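Local coordinates for putative uncharacterized protein SMU.1704 (Streptococcus mutans, PDB 3L7W) that probably binds DNA as a dimeric transcriptional regulator of the PadR family, through a winged helix-turn-helix domain, at residues A[9-14]-A[48-53]; A[53-58]-A[78-83]; A[59-64]-A[68-73]. All blocks are in the same frame, centred on the assembly; numbering follows the deposited sequence.

Interaction 1 of 3, residues A[9-14]-A[48-53]; sequences LIEYLI and KKLEKA
Glu11 reaches across from helix 7-20 to Lys49 and Leu50 on helix 40-52, and its side chain changes character along its length. CB and CG, the aliphatic part, lie against the isopropyl end of Leu50, with Glu11 CG 3.9 Å from Leu50 CD2. The chain then runs on extended, which lifts CD past the leucine methyls and delivers the carboxylate to the ammonium group of Lys49. OE2 forms a salt bridge with Lys49 NZ at 2.8 Å, taken on its syn side but with the donor 32° out of the carboxylate plane. OE1 accepts a hydrogen from a water at 2.8 Å, and the same water accepts one from Lys49 NZ, so a single solvent molecule closes a ring between the two charges. Lysine suits this exposed edge of the helix pair: its long chain crosses the glutamate at about a right angle and bends only at its last torsion (chi4 -68°) to turn NZ onto the carboxylate.

The rest of the contact is apolar. Leu50 divides its two methyls, CD2 going to Glu11 and CD1 to Ile14, whose CG2 is 3.7 Å away. This branched pair lies between helix axes that are 11.1 Å apart and cross at -70°.

Ile14 also packs on Leu43, Ile46 and Leu47 of helix 40-52 and on Ile28 and Ile32 of helix 25-32, and Tyr2 of the second subunit lies against Glu11; the contact thus belongs to the three-helix core of the domain, beside the dimer partner.

Interaction 2 of 3, residues A[53-58]-A[78-83]; sequences AGYLST and EKHLVY
The rings of Tyr55 and His80 lie almost flat on one another, their planes only 12° apart and their centroids 3.9 Å apart, in an offset stack. The imidazole is displaced toward the hydroxyl end of the phenol: its CD2 comes to 3.3 Å from Tyr55 CE2, while His80 CG lies 3.5 Å from Tyr55 CZ. On the same face, beside the imidazole, the methylene of His80 makes a CH-pi contact, with CB over the face and 3.9 Å from the centroid of the Tyr55 ring. One face of the tyrosine therefore receives both the flat ring and the carbon that carries it.

Two rotations bring this about. His80 has CG anti to its own backbone N (chi1 -169°), which sends the imidazole out from helix 75-100, whereas Tyr55 places CG beside its backbone N (chi1 -57°) and presents a broad face to the helix. Flat rings suit this partly exposed position because they bury area face to face without needing a hydrogen bond across the contact. Over the opposite face of the phenol lies Ala53 O, 4.0 Å above the ring centre, and Tyr55 also packs on Leu50 of helix 40-52.

Tyr55 directly follows the turn that ends helix 40-52. There Gly54 takes a positive phi in a Schellman motif, with backbone angles that leave no room for a CB beside Ala53 O, so glycine suits the place.

Helix 40-52, this glycine turn and strand 56-63 follow the order of a winged helix-turn-helix domain, in which the stack ties the start of the wing to helix 75-100, the long C-terminal helix found in PadR-type regulators.

Interaction 3 of 3, residues A[59-64]-A[68-73]; sequences YTQEHQ and RKYYHL
Gln61 O accepts the backbone N-H of Arg68 at 2.7 Å. Gln61 N returns a bond to Arg68 O, making this an antiparallel hydrogen-bonded pair. Tyr59 and Tyr70 form the next such pair, with Tyr70 N 2.7 Å from Tyr59 O. Between them Thr60 and Lys69 are a non-hydrogen-bonded pair, where the strands draw close enough for Thr60 CA to make a CA-H...O contact of 3.1 Å with Arg68 O. The beta-branched threonine suits the extended backbone, and its OG1 is hydrogen-bonded to Arg67.

Most of the side-chain contact lies on the face bearing Tyr59, Gln61, Arg68 and Tyr70. Tyr59 sets CG between its backbone N and carbonyl carbon (chi1 57°), which swings the ring over its neighbour: Tyr70 CB sits over the face, 3.6 Å from the centroid of the Tyr59 ring, a CH-pi contact. The two phenols are nearly parallel, at 8°, but slid so far apart that they barely overlap. At its far end Tyr59 OH is bound by Asp22, which also takes ND1 of His72.

The long tyrosine at position 70 spans several partners. Gln61 CB packs 3.6 Å from Tyr70 CE1, and the glutamine amide lies over one ring face, inclined at 34°. Beyond it, His63 CB approaches the phenol edge and also touches Arg68 CG, 3.6 Å away. Tyr24 meets Tyr70 edge-to-face and Arg68 by a cation-pi contact.

Following helix 40-52, two antiparallel strands joined by a short turn make the beta hairpin that forms the wing of a winged helix-turn-helix fold.

How the interactions relate
Interaction 1 is core, whereas interactions 2 and 3 lie at the surface. Helix packing with one charged pair at its solvent-exposed edge serves the first, a lone aromatic stack the second, and backbone bonding between strands the third. Interactions 1 and 2 share Ala53 and meet where Leu50 O probably accepts a hydrogen bond from Tyr55 N, so the end of helix 40-52 leads through a tight turn into the wing. Both 2 and 3 use strand 56-63, and the hairpin of interaction 3 is nested inside the loop that interaction 2 closes; Ser57 O to His72 N probably continues its pairing. The wing thus extends outward from a base that packs on three helices.

Interaction 1 of 3, residues A[9-14]-A[48-53]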
loop_
_atom_site.group_PDB
_atom_site.type_symbol
_atom_site.label_atom_id
_atom_site.label_comp_id
_atom_site.label_asym_id
_atom_site.label_seq_id
_atom_site.Cartn_x
_atom_site.Cartn_y
_atom_site.Cartn_z
ATOM N N LEU A 9 -6.429 -3.817 -0.305
ATOM C CA LEU A 9 -6.467 -2.737 0.673
ATOM C C LEU A 9 -7.854 -2.091 0.661
ATOM O O LEU A 9 -8.358 -1.677 1.696
ATOM C CB LEU A 9 -5.391 -1.701 0.363
ATOM C CG LEU A 9 -4.455 -1.329 1.500
ATOM C CD1 LEU A 9 -3.544 -0.159 1.091
ATOM C CD2 LEU A 9 -5.239 -1.000 2.752
ATOM N N ILE A 10 -8.463 -2.010 -0.522
ATOM C CA ILE A 10 -9.828 -1.496 -0.652
ATOM C C ILE A 10 -10.781 -2.330 0.195
ATOM O O ILE A 10 -11.685 -1.799 0.843
ATOM C CB ILE A 10 -10.309 -1.559 -2.107
ATOM C CG1 ILE A 10 -9.411 -0.696 -3.010
ATOM C CG2 ILE A 10 -11.785 -1.133 -2.221
ATOM C CD1 ILE A 10 -9.788 0.744 -3.027
ATOM N N GLU A 11 -10.578 -3.644 0.173
ATOM C CA GLU A 11 -11.410 -4.560 0.945
ATOM C C GLU A 11 -11.253 -4.222 2.409
ATOM O O GLU A 11 -12.233 -4.041 3.121
ATOM C CB GLU A 11 -11.014 -6.015 0.684
ATOM C CG GLU A 11 -11.466 -6.513 -0.681
ATOM C CD GLU A 11 -10.962 -7.902 -1.010
ATOM O OE1 GLU A 11 -10.388 -8.558 -0.126
ATOM O OE2 GLU A 11 -11.137 -8.340 -2.157
ATOM N N TYR A 12 -10.004 -4.126 2.846
ATOM C CA TYR A 12 -9.701 -3.677 4.193
ATOM C C TYR A 12 -10.498 -2.417 4.497
ATOM O O TYR A 12 -11.231 -2.357 5.476
ATOM C CB TYR A 12 -8.196 -3.431 4.335
ATOM C CG TYR A 12 -7.755 -2.918 5.678
ATOM C CD1 TYR A 12 -8.276 -3.438 6.848
ATOM C CD2 TYR A 12 -6.793 -1.921 5.774
ATOM C CE1 TYR A 12 -7.869 -2.972 8.069
ATOM C CE2 TYR A 12 -6.378 -1.446 6.986
ATOM C CZ TYR A 12 -6.917 -1.975 8.134
ATOM O OH TYR A 12 -6.503 -1.514 9.349
ATOM N N LEU A 13 -10.391 -1.416 3.638
ATOM C CA LEU A 13 -11.085 -0.154 3.888
ATOM C C LEU A 13 -12.592 -0.358 3.980
ATOM O O LEU A 13 -13.241 0.168 4.867
ATOM C CB LEU A 13 -10.750 0.875 2.804
ATOM C CG LEU A 13 -9.283 1.349 2.876
ATOM C CD1 LEU A 13 -8.932 2.145 1.649
ATOM C CD2 LEU A 13 -9.046 2.180 4.118
ATOM N N ILE A 14 -13.151 -1.110 3.042
ATOM C CA ILE A 14 -14.586 -1.327 3.037
ATOM C C ILE A 14 -15.019 -1.965 4.345
ATOM O O ILE A 14 -15.894 -1.453 5.034
ATOM C CB ILE A 14 -15.011 -2.250 1.897
ATOM C CG1 ILE A 14 -14.883 -1.519 0.555
ATOM C CG2 ILE A 14 -16.432 -2.711 2.121
ATOM C CD1 ILE A 14 -14.952 -2.428 -0.634
ATOM N N LYS A 48 -19.396 -6.700 -3.743
ATOM C CA LYS A 48 -20.112 -7.944 -4.038
ATOM C C LYS A 48 -19.276 -9.143 -3.606
ATOM O O LYS A 48 -19.760 -10.051 -2.928
ATOM C CB LYS A 48 -20.470 -8.033 -5.528
ATOM C CG LYS A 48 -21.305 -9.253 -5.910
ATOM C CD LYS A 48 -22.042 -9.014 -7.230
ATOM C CE LYS A 48 -22.535 -10.310 -7.871
ATOM N NZ LYS A 48 -21.448 -11.013 -8.626
ATOM N N LYS A 49 -18.008 -9.125 -3.987
ATOM C CA LYS A 49 -17.068 -10.162 -3.594
ATOM C C LYS A 49 -17.100 -10.379 -2.078
ATOM O O LYS A 49 -17.157 -11.515 -1.602
ATOM C CB LYS A 49 -15.672 -9.744 -4.050
ATOM C CG LYS A 49 -14.523 -10.613 -3.592
ATOM C CD LYS A 49 -13.230 -10.045 -4.165
ATOM C CE LYS A 49 -12.054 -10.959 -3.903
ATOM N NZ LYS A 49 -11.732 -11.011 -2.455
ATOM N N LEU A 50 -17.072 -9.283 -1.323
ATOM C CA LEU A 50 -16.990 -9.359 0.136
ATOM C C LEU A 50 -18.277 -9.922 0.659
ATOM O O LEU A 50 -18.302 -10.615 1.668
ATOM C CB LEU A 50 -16.754 -7.978 0.753
ATOM C CG LEU A 50 -15.325 -7.456 0.528
ATOM C CD1 LEU A 50 -15.161 -6.066 1.089
ATOM C CD2 LEU A 50 -14.316 -8.412 1.163
ATOM N N GLU A 51 -19.365 -9.594 -0.016
ATOM C CA GLU A 51 -20.634 -10.141 0.396
ATOM C C GLU A 51 -20.622 -11.641 0.128
ATOM O O GLU A 51 -20.897 -12.435 1.018
ATOM C CB GLU A 51 -21.791 -9.472 -0.328
ATOM C CG GLU A 51 -23.111 -10.145 -0.010
ATOM C CD GLU A 51 -24.280 -9.521 -0.729
ATOM O OE1 GLU A 51 -24.051 -8.657 -1.618
ATOM O OE2 GLU A 51 -25.427 -9.902 -0.396
ATOM N N LYS A 52 -20.275 -12.024 -1.094
ATOM C CA LYS A 52 -20.285 -13.429 -1.472
ATOM C C LYS A 52 -19.455 -14.241 -0.496
ATOM O O LYS A 52 -19.836 -15.349 -0.100
ATOM C CB LYS A 52 -19.733 -13.612 -2.889
ATOM C CG LYS A 52 -19.826 -15.050 -3.390
ATOM C CD LYS A 52 -18.783 -15.347 -4.445
ATOM C CE LYS A 52 -19.239 -16.450 -5.389
ATOM N NZ LYS A 52 -20.225 -15.948 -6.394
ATOM N N ALA A 53 -18.320 -13.670 -0.107
ATOM C CA ALA A 53 -17.366 -14.336 0.762
ATOM C C ALA A 53 -17.889 -14.372 2.179
ATOM O O ALA A 53 -17.291 -15.000 3.050
ATOM C CB ALA A 53 -16.006 -13.619 0.712
HETATM O O HOH W 1 -9.416 -11.064 -0.963
#

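Interaction 2 of 3, residues A[53-58]-A[78-83]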
loop_
_atom_site.group_PDB
_atom_site.type_symbol
_atom_site.label_atom_id
_atom_site.label_comp_id
_atom_site.label_asym_id
_atom_site.label_seq_id
_atom_site.Cartn_x
_atom_site.Cartn_y
_atom_site.Cartn_z
ATOM N N ALA A 53 -18.320 -13.670 -0.107
ATOM C CA ALA A 53 -17.366 -14.336 0.762
ATOM C C ALA A 53 -17.889 -14.372 2.179
ATOM O O ALA A 53 -17.291 -15.000 3.050
ATOM C CB ALA A 53 -16.006 -13.619 0.712
ATOM N N GLY A 54 -18.986 -13.664 2.415
ATOM C CA GLY A 54 -19.670 -13.732 3.693
ATOM C C GLY A 54 -19.266 -12.678 4.695
ATOM O O GLY A 54 -19.782 -12.646 5.817
ATOM N N TYR A 55 -18.359 -11.791 4.301
ATOM C CA TYR A 55 -17.863 -10.784 5.243
ATOM C C TYR A 55 -18.849 -9.645 5.397
ATOM O O TYR A 55 -18.892 -8.977 6.427
ATOM C CB TYR A 55 -16.509 -10.253 4.778
ATOM C CG TYR A 55 -15.486 -11.348 4.612
ATOM C CD1 TYR A 55 -15.296 -12.304 5.606
ATOM C CD2 TYR A 55 -14.712 -11.428 3.466
ATOM C CE1 TYR A 55 -14.352 -13.310 5.459
ATOM C CE2 TYR A 55 -13.767 -12.431 3.310
ATOM C CZ TYR A 55 -13.590 -13.363 4.309
ATOM O OH TYR A 55 -12.646 -14.347 4.145
ATOM N N LEU A 56 -19.633 -9.412 4.352
ATOM C CA LEU A 56 -20.684 -8.411 4.417
ATOM C C LEU A 56 -22.051 -9.059 4.149
ATOM O O LEU A 56 -22.202 -9.884 3.255
ATOM C CB LEU A 56 -20.435 -7.309 3.390
ATOM C CG LEU A 56 -19.186 -6.447 3.600
ATOM C CD1 LEU A 56 -18.961 -5.567 2.383
ATOM C CD2 LEU A 56 -19.319 -5.600 4.852
ATOM N N SER A 57 -23.050 -8.685 4.930
ATOM C CA SER A 57 -24.401 -9.052 4.581
ATOM C C SER A 57 -25.004 -7.737 4.165
ATOM O O SER A 57 -24.465 -6.681 4.497
ATOM C CB SER A 57 -25.148 -9.658 5.770
ATOM O OG SER A 57 -25.307 -8.697 6.787
ATOM N N THR A 58 -26.108 -7.795 3.432
ATOM C CA THR A 58 -26.749 -6.591 2.938
ATOM C C THR A 58 -28.245 -6.602 3.211
ATOM O O THR A 58 -28.878 -7.654 3.298
ATOM C CB THR A 58 -26.617 -6.502 1.425
ATOM O OG1 THR A 58 -27.199 -7.681 0.861
ATOM C CG2 THR A 58 -25.145 -6.381 0.996
ATOM N N GLU A 78 -16.049 -9.439 10.730
ATOM C CA GLU A 78 -15.324 -8.880 11.859
ATOM C C GLU A 78 -14.030 -9.637 12.073
ATOM O O GLU A 78 -12.968 -9.032 12.170
ATOM C CB GLU A 78 -16.168 -8.869 13.133
ATOM C CG GLU A 78 -17.039 -7.628 13.288
ATOM C CD GLU A 78 -17.986 -7.706 14.484
ATOM O OE1 GLU A 78 -17.745 -8.531 15.395
ATOM O OE2 GLU A 78 -18.975 -6.939 14.511
ATOM N N LYS A 79 -14.113 -10.960 12.122
ATOM C CA LYS A 79 -12.914 -11.771 12.268
ATOM C C LYS A 79 -11.918 -11.454 11.151
ATOM O O LYS A 79 -10.715 -11.297 11.388
ATOM C CB LYS A 79 -13.265 -13.253 12.253
ATOM C CG LYS A 79 -12.085 -14.160 12.537
ATOM C CD LYS A 79 -12.547 -15.532 12.995
ATOM C CE LYS A 79 -11.374 -16.353 13.503
ATOM N NZ LYS A 79 -11.825 -17.675 14.015
ATOM N N HIS A 80 -12.430 -11.352 9.931
ATOM C CA HIS A 80 -11.595 -11.107 8.774
ATOM C C HIS A 80 -10.953 -9.724 8.830
ATOM O O HIS A 80 -9.786 -9.552 8.453
ATOM C CB HIS A 80 -12.412 -11.235 7.504
ATOM C CG HIS A 80 -11.581 -11.247 6.264
ATOM N ND1 HIS A 80 -10.460 -12.035 6.136
ATOM C CD2 HIS A 80 -11.714 -10.583 5.093
ATOM C CE1 HIS A 80 -9.932 -11.849 4.940
ATOM N NE2 HIS A 80 -10.674 -10.973 4.287
ATOM N N LEU A 81 -11.722 -8.742 9.293
ATOM C CA LEU A 81 -11.231 -7.380 9.398
ATOM C C LEU A 81 -10.022 -7.308 10.339
ATOM O O LEU A 81 -9.087 -6.539 10.098
ATOM C CB LEU A 81 -12.336 -6.439 9.869
ATOM C CG LEU A 81 -11.890 -5.018 10.224
ATOM C CD1 LEU A 81 -11.261 -4.342 9.007
ATOM C CD2 LEU A 81 -13.061 -4.201 10.755
ATOM N N VAL A 82 -10.049 -8.116 11.397
ATOM C CA VAL A 82 -8.955 -8.183 12.371
ATOM C C VAL A 82 -7.698 -8.656 11.685
ATOM O O VAL A 82 -6.612 -8.102 11.881
ATOM C CB VAL A 82 -9.263 -9.185 13.501
ATOM C CG1 VAL A 82 -7.977 -9.626 14.194
ATOM C CG2 VAL A 82 -10.246 -8.585 14.488
ATOM N N TYR A 83 -7.856 -9.700 10.884
ATOM C CA TYR A 83 -6.763 -10.217 10.092
ATOM C C TYR A 83 -6.198 -9.126 9.158
ATOM O O TYR A 83 -4.990 -8.870 9.151
ATOM C CB TYR A 83 -7.219 -11.444 9.300
ATOM C CG TYR A 83 -6.202 -11.882 8.289
ATOM C CD1 TYR A 83 -5.056 -12.556 8.684
ATOM C CD2 TYR A 83 -6.362 -11.582 6.942
ATOM C CE1 TYR A 83 -4.100 -12.933 7.759
ATOM C CE2 TYR A 83 -5.424 -11.964 6.012
ATOM C CZ TYR A 83 -4.288 -12.636 6.427
ATOM O OH TYR A 83 -3.341 -13.012 5.500
#

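Interaction 3 of 3, residues A[59-64]-A[68-73]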
loop_
_atom_site.group_PDB
_atom_site.type_symbol
_atom_site.label_atom_id
_atom_site.label_comp_id
_atom_site.label_asym_id
_atom_site.label_seq_id
_atom_site.Cartn_x
_atom_site.Cartn_y
_atom_site.Cartn_z
ATOM N N TYR A 59 -28.810 -5.412 3.305
ATOM C CA TYR A 59 -30.236 -5.271 3.437
ATOM C C TYR A 59 -30.566 -3.952 2.811
ATOM O O TYR A 59 -29.674 -3.129 2.574
ATOM C CB TYR A 59 -30.657 -5.292 4.903
ATOM C CG TYR A 59 -29.989 -4.245 5.755
ATOM C CD1 TYR A 59 -28.763 -4.497 6.363
ATOM C CD2 TYR A 59 -30.583 -3.008 5.964
ATOM C CE1 TYR A 59 -28.152 -3.547 7.173
ATOM C CE2 TYR A 59 -29.965 -2.039 6.755
ATOM C CZ TYR A 59 -28.750 -2.324 7.360
ATOM O OH TYR A 59 -28.133 -1.382 8.147
ATOM N N THR A 60 -31.838 -3.744 2.518
ATOM C CA THR A 60 -32.239 -2.447 2.008
ATOM C C THR A 60 -32.856 -1.642 3.126
ATOM O O THR A 60 -33.302 -2.190 4.125
ATOM C CB THR A 60 -33.194 -2.584 0.831
ATOM O OG1 THR A 60 -34.344 -3.349 1.224
ATOM C CG2 THR A 60 -32.490 -3.298 -0.284
ATOM N N GLN A 61 -32.853 -0.332 2.972
ATOM C CA GLN A 61 -33.398 0.541 3.989
ATOM C C GLN A 61 -33.603 1.893 3.337
ATOM O O GLN A 61 -32.777 2.344 2.542
ATOM C CB GLN A 61 -32.423 0.644 5.153
ATOM C CG GLN A 61 -32.909 1.442 6.339
ATOM C CD GLN A 61 -31.889 1.436 7.460
ATOM O OE1 GLN A 61 -31.698 0.423 8.134
ATOM N NE2 GLN A 61 -31.208 2.561 7.646
ATOM N N GLU A 62 -34.720 2.532 3.639
ATOM C CA GLU A 62 -34.963 3.839 3.078
ATOM C C GLU A 62 -33.959 4.792 3.702
ATOM O O GLU A 62 -33.683 4.733 4.902
ATOM C CB GLU A 62 -36.398 4.297 3.349
ATOM C CG GLU A 62 -36.897 5.362 2.378
ATOM N N HIS A 63 -33.380 5.649 2.875
ATOM C CA HIS A 63 -32.501 6.691 3.375
ATOM C C HIS A 63 -32.748 7.927 2.544
ATOM O O HIS A 63 -32.487 7.930 1.342
ATOM C CB HIS A 63 -31.038 6.269 3.286
ATOM C CG HIS A 63 -30.084 7.318 3.757
ATOM N ND1 HIS A 63 -29.865 7.579 5.093
ATOM C CD2 HIS A 63 -29.294 8.179 3.071
ATOM C CE1 HIS A 63 -28.978 8.551 5.208
ATOM N NE2 HIS A 63 -28.616 8.935 3.997
ATOM N N GLN A 64 -33.279 8.966 3.178
ATOM C CA GLN A 64 -33.608 10.189 2.466
ATOM C C GLN A 64 -34.564 9.901 1.310
ATOM O O GLN A 64 -34.400 10.430 0.211
ATOM C CB GLN A 64 -32.338 10.859 1.938
ATOM C CG GLN A 64 -31.329 11.241 3.017
ATOM C CD GLN A 64 -30.207 12.124 2.480
ATOM O OE1 GLN A 64 -29.075 12.074 2.965
ATOM N NE2 GLN A 64 -30.519 12.933 1.469
ATOM N N ARG A 68 -31.894 2.252 -0.051
ATOM C CA ARG A 68 -30.473 2.040 -0.297
ATOM C C ARG A 68 -30.105 0.617 0.063
ATOM O O ARG A 68 -30.705 0.019 0.954
ATOM C CB ARG A 68 -29.645 2.948 0.607
ATOM C CG ARG A 68 -29.885 4.410 0.407
ATOM C CD ARG A 68 -29.361 4.818 -0.923
ATOM N NE ARG A 68 -28.901 6.193 -0.906
ATOM C CZ ARG A 68 -27.853 6.611 -1.595
ATOM N NH1 ARG A 68 -27.168 5.744 -2.330
ATOM N NH2 ARG A 68 -27.491 7.881 -1.541
ATOM N N LYS A 69 -29.091 0.087 -0.604
ATOM C CA LYS A 69 -28.521 -1.186 -0.206
ATOM C C LYS A 69 -27.462 -0.926 0.854
ATOM O O LYS A 69 -26.430 -0.290 0.589
ATOM C CB LYS A 69 -27.925 -1.893 -1.413
ATOM C CG LYS A 69 -27.267 -3.230 -1.139
ATOM C CD LYS A 69 -26.627 -3.700 -2.444
ATOM C CE LYS A 69 -26.172 -5.131 -2.398
ATOM N NZ LYS A 69 -25.967 -5.656 -3.779
ATOM N N TYR A 70 -27.736 -1.388 2.066
ATOM C CA TYR A 70 -26.775 -1.263 3.150
ATOM C C TYR A 70 -25.931 -2.504 3.264
ATOM O O TYR A 70 -26.399 -3.631 3.028
ATOM C CB TYR A 70 -27.472 -1.003 4.483
ATOM C CG TYR A 70 -27.875 0.430 4.643
ATOM C CD1 TYR A 70 -28.996 0.914 4.002
ATOM C CD2 TYR A 70 -27.123 1.307 5.417
ATOM C CE1 TYR A 70 -29.381 2.225 4.130
ATOM C CE2 TYR A 70 -27.502 2.636 5.555
ATOM C CZ TYR A 70 -28.631 3.085 4.903
ATOM O OH TYR A 70 -29.040 4.394 5.005
ATOM N N TYR A 71 -24.675 -2.281 3.619
ATOM C CA TYR A 71 -23.756 -3.362 3.900
ATOM C C TYR A 71 -23.541 -3.406 5.390
ATOM O O TYR A 71 -23.527 -2.379 6.066
ATOM C CB TYR A 71 -22.424 -3.122 3.192
ATOM C CG TYR A 71 -22.560 -3.153 1.704
ATOM C CD1 TYR A 71 -22.809 -1.984 0.983
ATOM C CD2 TYR A 71 -22.438 -4.342 1.007
ATOM C CE1 TYR A 71 -22.931 -2.003 -0.387
ATOM C CE2 TYR A 71 -22.569 -4.374 -0.373
ATOM C CZ TYR A 71 -22.823 -3.206 -1.064
ATOM O OH TYR A 71 -22.951 -3.243 -2.442
ATOM N N HIS A 72 -23.365 -4.613 5.895
ATOM C CA HIS A 72 -23.228 -4.833 7.303
ATOM C C HIS A 72 -22.111 -5.837 7.484
ATOM O O HIS A 72 -22.071 -6.860 6.801
ATOM C CB HIS A 72 -24.524 -5.413 7.859
ATOM C CG HIS A 72 -24.386 -5.914 9.253
ATOM N ND1 HIS A 72 -24.357 -5.068 10.343
ATOM C CD2 HIS A 72 -24.223 -7.166 9.741
ATOM C CE1 HIS A 72 -24.208 -5.781 11.443
ATOM N NE2 HIS A 72 -24.126 -7.058 11.108
ATOM N N LEU A 73 -21.201 -5.539 8.401
ATOM C CA LEU A 73 -20.092 -6.425 8.689
ATOM C C LEU A 73 -20.569 -7.639 9.486
ATOM O O LEU A 73 -21.018 -7.507 10.619
ATOM C CB LEU A 73 -19.032 -5.667 9.485
ATOM C CG LEU A 73 -17.674 -6.352 9.586
ATOM C CD1 LEU A 73 -17.120 -6.639 8.189
ATOM C CD2 LEU A 73 -16.707 -5.479 10.400
#